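Local coordinates for protein 5-dehydro-2-deoxygluconokinase (Bacillus halodurans C-125, PDB 2QCV) that probably phosphorylates 5-dehydro-2-deoxy-D-gluconate with ATP in myo-inositol degradation, as a carbohydrate kinase of the PfkB family, at residues A20-N25 with T99-T104; F39-G44 with G73-S78. One frame throughout, in Å; residues are numbered along the deposited sequence.

Contact 1 joins two parallel neighbours of the four-stranded lid sheet, whereas contact 2 sets an edge strand of that sheet within the chain against helix 71-82. Their centres lie about 8 Å apart, and strand 21-26 of contact 1 pairs, on its other edge, with strand 38-44 of contact 2: Asn25 O lies 2.8 Å from Ser40 N, and Cys21 O 2.8 Å from Gly44 N. Both are largely buried, though Tyr42 in contact 2 is exposed. Contact 1 relies on main-chain hydrogen bonds and is the more extensive, burying 490 Å² against 248 Å². Contact 2 has no hydrogen bond between its segments and relies on an aromatic ring, a lysine and aliphatic groups. Each also touches the second subunit.

Contact 1 of 2, residues A20-N25 with T99-T104; sequences ACIDLN and TGLAFT
Main-chain hydrogen bonds zip Ile22 and Leu24 to the segment 99-104 in parallel register. Ile22 N gives to Gly100 O (3.1 Å) and Leu24 N to Ala102 O (2.8 Å, nearly straight at 178°), while Ile22 O and Leu24 O accept from Ala102 N and Thr104 N. At the far end a side-chain bond extends the ladder: Asn25 ND2 reaches Thr104 OG1 at 3.2 Å, the hydroxyl lying close to the amide plane. Thr104 OG1 sits between its own backbone N and carbonyl carbon (chi1 61°), facing Asn25, and it also accepts a hydrogen bond from Ala26 N. A valine in place of Thr104 would probably leave the Asn25 amide and Ala26 N without this shared partner.

Apolar contacts gather on the face bearing Ile22, Leu24, Leu101 and Phe103. Leu24 CD1 lies over one face of the Phe103 ring, 4.0 Å from its centroid and displaced toward the rim, a CH-pi contact; Leu101 CD2 packs alongside Ile22 CB at 3.7 Å. This face meets its counterpart in the second subunit, where Leu101 packs on Leu101. Such a small lid sheet, projecting from the alpha/beta domain and pairing with its mate, is characteristic of dimeric ribokinase-like sugar kinases.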
loop_
_atom_site.group_PDB
_atom_site.type_symbol
_atom_site.label_atom_id
_atom_site.label_comp_id
_atom_site.label_asym_id
_atom_site.label_seq_id
_atom_site.Cartn_x
_atom_site.Cartn_y
_atom_site.Cartn_z
ATOM N N ALA A 20 -14.444 -0.144 18.510
ATOM C CA ALA A 20 -15.839 0.269 18.580
ATOM C C ALA A 20 -16.229 0.610 17.149
ATOM O O ALA A 20 -15.582 1.454 16.502
ATOM C CB ALA A 20 -16.036 1.464 19.495
ATOM N N CYS A 21 -17.216 -0.106 16.607
ATOM C CA CYS A 21 -17.568 0.101 15.219
ATOM C C CYS A 21 -19.091 0.146 15.057
ATOM O O CYS A 21 -19.825 0.300 16.019
ATOM C CB CYS A 21 -16.918 -0.995 14.370
ATOM S SG CYS A 21 -17.505 -2.574 14.743
ATOM N N ILE A 22 -19.538 0.073 13.815
ATOM C CA ILE A 22 -20.966 0.055 13.489
ATOM C C ILE A 22 -21.392 -1.344 13.102
ATOM O O ILE A 22 -20.806 -1.975 12.216
ATOM C CB ILE A 22 -21.275 1.001 12.331
ATOM C CG1 ILE A 22 -20.902 2.447 12.728
ATOM C CG2 ILE A 22 -22.806 0.921 11.904
ATOM C CD1 ILE A 22 -21.739 2.955 13.894
ATOM N N ASP A 23 -22.451 -1.806 13.746
ATOM C CA ASP A 23 -23.161 -2.998 13.310
ATOM C C ASP A 23 -24.439 -2.546 12.584
ATOM O O ASP A 23 -25.166 -1.645 13.037
ATOM C CB ASP A 23 -23.543 -3.871 14.489
ATOM C CG ASP A 23 -22.374 -4.676 15.052
ATOM O OD1 ASP A 23 -21.244 -4.607 14.528
ATOM O OD2 ASP A 23 -22.623 -5.375 16.043
ATOM N N LEU A 24 -24.685 -3.171 11.446
ATOM C CA LEU A 24 -25.881 -2.934 10.647
ATOM C C LEU A 24 -26.625 -4.267 10.630
ATOM O O LEU A 24 -26.279 -5.196 9.917
ATOM C CB LEU A 24 -25.499 -2.414 9.273
ATOM C CG LEU A 24 -24.952 -0.962 9.344
ATOM C CD1 LEU A 24 -24.062 -0.573 8.177
ATOM C CD2 LEU A 24 -26.088 -0.000 9.492
ATOM N N ASN A 25 -27.639 -4.325 11.472
ATOM C CA ASN A 25 -28.416 -5.507 11.682
ATOM C C ASN A 25 -29.649 -5.591 10.798
ATOM O O ASN A 25 -30.451 -4.686 10.756
ATOM C CB ASN A 25 -28.847 -5.553 13.139
ATOM C CG ASN A 25 -27.657 -5.664 14.068
ATOM O OD1 ASN A 25 -27.446 -4.802 14.917
ATOM N ND2 ASN A 25 -26.832 -6.694 13.862
ATOM N N THR A 99 -14.861 4.025 9.876
ATOM C CA THR A 99 -15.288 3.087 10.892
ATOM C C THR A 99 -15.514 1.710 10.309
ATOM O O THR A 99 -16.095 1.573 9.231
ATOM C CB THR A 99 -16.624 3.575 11.540
ATOM O OG1 THR A 99 -16.535 4.975 11.877
ATOM C CG2 THR A 99 -17.008 2.730 12.791
ATOM N N GLY A 100 -15.071 0.663 10.996
ATOM C CA GLY A 100 -15.428 -0.675 10.512
ATOM C C GLY A 100 -16.923 -0.904 10.544
ATOM O O GLY A 100 -17.644 -0.283 11.337
ATOM N N LEU A 101 -17.403 -1.774 9.665
ATOM C CA LEU A 101 -18.841 -2.037 9.508
ATOM C C LEU A 101 -19.066 -3.531 9.501
ATOM O O LEU A 101 -18.341 -4.285 8.825
ATOM C CB LEU A 101 -19.385 -1.505 8.166
ATOM C CG LEU A 101 -19.268 -0.014 7.867
ATOM C CD1 LEU A 101 -19.730 0.318 6.421
ATOM C CD2 LEU A 101 -20.058 0.783 8.888
ATOM N N ALA A 102 -20.075 -3.965 10.237
ATOM C CA ALA A 102 -20.478 -5.367 10.201
ATOM C C ALA A 102 -21.933 -5.423 9.748
ATOM O O ALA A 102 -22.806 -4.988 10.473
ATOM C CB ALA A 102 -20.302 -5.993 11.589
ATOM N N PHE A 103 -22.192 -5.946 8.552
ATOM C CA PHE A 103 -23.562 -6.215 8.119
ATOM C C PHE A 103 -23.903 -7.636 8.511
ATOM O O PHE A 103 -23.149 -8.573 8.198
ATOM C CB PHE A 103 -23.697 -6.110 6.608
ATOM C CG PHE A 103 -23.518 -4.729 6.064
ATOM C CD1 PHE A 103 -22.244 -4.220 5.828
ATOM C CD2 PHE A 103 -24.632 -3.961 5.731
ATOM C CE1 PHE A 103 -22.098 -2.934 5.309
ATOM C CE2 PHE A 103 -24.482 -2.693 5.188
ATOM C CZ PHE A 103 -23.243 -2.178 5.003
ATOM N N THR A 104 -25.033 -7.824 9.167
ATOM C CA THR A 104 -25.327 -9.169 9.701
ATOM C C THR A 104 -26.327 -9.857 8.815
ATOM O O THR A 104 -27.268 -9.228 8.320
ATOM C CB THR A 104 -25.871 -9.108 11.129
ATOM O OG1 THR A 104 -27.098 -8.367 11.103
ATOM C CG2 THR A 104 -24.858 -8.454 12.044
#

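Contact 2 of 2, residues F39-G44 with G73-S78; sequences FSKYVG and GRFIES
One face of the Phe75 ring carries the end of the Lys41 chain, and at the ring's edge, in its plane, lies the carbonyl carbon of Tyr42. Lys41 CE stands almost directly above the middle of the ring, 3.6 Å from the centroid, in a CH-pi contact. Lys41 NZ remains over the same face at 4.1 Å from the centroid, making a cation-pi interaction. The lysine is extended except for a bend at chi3 (72°), which turns the methylene and ammonium over the ring, the lysine chain and the phenylalanine running antiparallel, one over the other. The ammonium's stronger polar partner is Thr36 O of the second subunit, to which it donates a hydrogen bond while lying over the ring.

Here the lid strand 39-44 meets helix 73-78 of the alpha/beta domain of the ribokinase-like fold, their axes inclined at 66° and 8.8 Å apart at closest approach. Phe75 CG lies opposite its backbone N (chi1 166°), directing the ring from the helix to the strand. Val43 comes in at a slant to the Phe75 side chain, its CG2 3.7 Å from Phe75 CE2, and the same methyl touches Ile76 at CA (4.0 Å) and CG1 (4.2 Å). Val43 also packs on Ala48 and Ile52 of helix 46-56, while Ile22 of the neighbouring strand touches both Lys41 and Phe75.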
loop_
_atom_site.group_PDB
_atom_site.type_symbol
_atom_site.label_atom_id
_atom_site.label_comp_id
_atom_site.label_asym_id
_atom_site.label_seq_id
_atom_site.Cartn_x
_atom_site.Cartn_y
_atom_site.Cartn_z
ATOM N N PHE A 39 -31.657 -2.145 7.426
ATOM C CA PHE A 39 -30.658 -2.463 8.453
ATOM C C PHE A 39 -30.761 -1.449 9.572
ATOM O O PHE A 39 -30.926 -0.250 9.296
ATOM C CB PHE A 39 -29.234 -2.403 7.873
ATOM C CG PHE A 39 -28.959 -3.457 6.841
ATOM C CD1 PHE A 39 -28.490 -4.708 7.207
ATOM C CD2 PHE A 39 -29.184 -3.195 5.507
ATOM C CE1 PHE A 39 -28.239 -5.685 6.256
ATOM C CE2 PHE A 39 -28.950 -4.166 4.546
ATOM C CZ PHE A 39 -28.482 -5.417 4.918
ATOM N N SER A 40 -30.675 -1.924 10.816
ATOM C CA SER A 40 -30.653 -1.031 11.972
ATOM C C SER A 40 -29.218 -0.833 12.471
ATOM O O SER A 40 -28.423 -1.782 12.526
ATOM C CB SER A 40 -31.556 -1.566 13.084
ATOM O OG SER A 40 -31.216 -2.902 13.369
ATOM N N LYS A 41 -28.902 0.417 12.794
ATOM C CA LYS A 41 -27.571 0.858 13.211
ATOM C C LYS A 41 -27.365 0.721 14.719
ATOM O O LYS A 41 -28.117 1.293 15.522
ATOM C CB LYS A 41 -27.394 2.322 12.838
ATOM C CG LYS A 41 -26.021 2.872 13.011
ATOM C CD LYS A 41 -25.946 4.333 12.662
ATOM C CE LYS A 41 -26.627 5.189 13.715
ATOM N NZ LYS A 41 -26.560 6.632 13.402
ATOM N N TYR A 42 -26.315 -0.011 15.087
ATOM C CA TYR A 42 -25.917 -0.190 16.478
ATOM C C TYR A 42 -24.408 0.021 16.609
ATOM O O TYR A 42 -23.660 -0.065 15.626
ATOM C CB TYR A 42 -26.255 -1.594 16.948
ATOM C CG TYR A 42 -27.706 -1.861 17.030
ATOM C CD1 TYR A 42 -28.437 -1.465 18.137
ATOM C CD2 TYR A 42 -28.361 -2.511 16.016
ATOM C CE1 TYR A 42 -29.780 -1.705 18.212
ATOM C CE2 TYR A 42 -29.703 -2.750 16.083
ATOM C CZ TYR A 42 -30.408 -2.340 17.169
ATOM O OH TYR A 42 -31.749 -2.606 17.231
ATOM N N VAL A 43 -23.947 0.283 17.830
ATOM C CA VAL A 43 -22.511 0.218 18.089
ATOM C C VAL A 43 -22.178 -1.281 18.162
ATOM O O VAL A 43 -22.910 -2.081 18.794
ATOM C CB VAL A 43 -22.096 0.892 19.425
ATOM C CG1 VAL A 43 -20.586 0.667 19.700
ATOM C CG2 VAL A 43 -22.469 2.386 19.432
ATOM N N GLY A 44 -21.067 -1.660 17.567
ATOM C CA GLY A 44 -20.553 -3.041 17.714
ATOM C C GLY A 44 -19.064 -3.058 17.945
ATOM O O GLY A 44 -18.464 -2.020 18.237
ATOM N N GLY A 73 -18.428 7.777 13.740
ATOM C CA GLY A 73 -17.621 7.958 14.941
ATOM C C GLY A 73 -18.369 8.775 15.980
ATOM O O GLY A 73 -18.347 8.449 17.132
ATOM N N ARG A 74 -19.050 9.843 15.575
ATOM C CA ARG A 74 -19.766 10.664 16.551
ATOM C C ARG A 74 -20.952 9.949 17.158
ATOM O O ARG A 74 -21.255 10.135 18.341
ATOM C CB ARG A 74 -20.187 11.995 15.956
ATOM C CG ARG A 74 -19.014 12.827 15.572
ATOM C CD ARG A 74 -19.402 14.229 15.192
ATOM N NE ARG A 74 -20.129 14.330 13.920
ATOM C CZ ARG A 74 -19.563 14.439 12.717
ATOM N NH1 ARG A 74 -18.253 14.445 12.563
ATOM N NH2 ARG A 74 -20.333 14.570 11.654
ATOM N N PHE A 75 -21.624 9.112 16.374
ATOM C CA PHE A 75 -22.657 8.258 16.929
ATOM C C PHE A 75 -22.128 7.297 17.992
ATOM O O PHE A 75 -22.754 7.120 19.048
ATOM C CB PHE A 75 -23.374 7.471 15.841
ATOM C CG PHE A 75 -24.196 6.343 16.367
ATOM C CD1 PHE A 75 -25.400 6.577 17.015
ATOM C CD2 PHE A 75 -23.741 5.016 16.233
ATOM C CE1 PHE A 75 -26.136 5.530 17.525
ATOM C CE2 PHE A 75 -24.478 3.960 16.729
ATOM C CZ PHE A 75 -25.672 4.200 17.371
ATOM N N ILE A 76 -21.010 6.652 17.693
ATOM C CA ILE A 76 -20.394 5.694 18.620
ATOM C C ILE A 76 -20.076 6.425 19.928
ATOM O O ILE A 76 -20.425 5.944 21.000
ATOM C CB ILE A 76 -19.110 5.069 18.038
ATOM C CG1 ILE A 76 -19.426 4.001 16.967
ATOM C CG2 ILE A 76 -18.271 4.396 19.134
ATOM C CD1 ILE A 76 -18.315 3.729 15.968
ATOM N N GLU A 77 -19.452 7.599 19.843
ATOM C CA GLU A 77 -19.114 8.346 21.069
ATOM C C GLU A 77 -20.372 8.740 21.836
ATOM O O GLU A 77 -20.449 8.579 23.044
ATOM C CB GLU A 77 -18.288 9.605 20.751
ATOM C CG GLU A 77 -17.740 10.342 21.986
ATOM C CD GLU A 77 -18.764 11.190 22.724
ATOM O OE1 GLU A 77 -19.721 11.739 22.085
ATOM O OE2 GLU A 77 -18.634 11.307 23.977
ATOM N N SER A 78 -21.368 9.270 21.128
ATOM C CA SER A 78 -22.577 9.740 21.768
ATOM C C SER A 78 -23.388 8.624 22.405
ATOM O O SER A 78 -23.942 8.804 23.498
ATOM C CB SER A 78 -23.417 10.536 20.770
ATOM O OG SER A 78 -22.652 11.641 20.319
#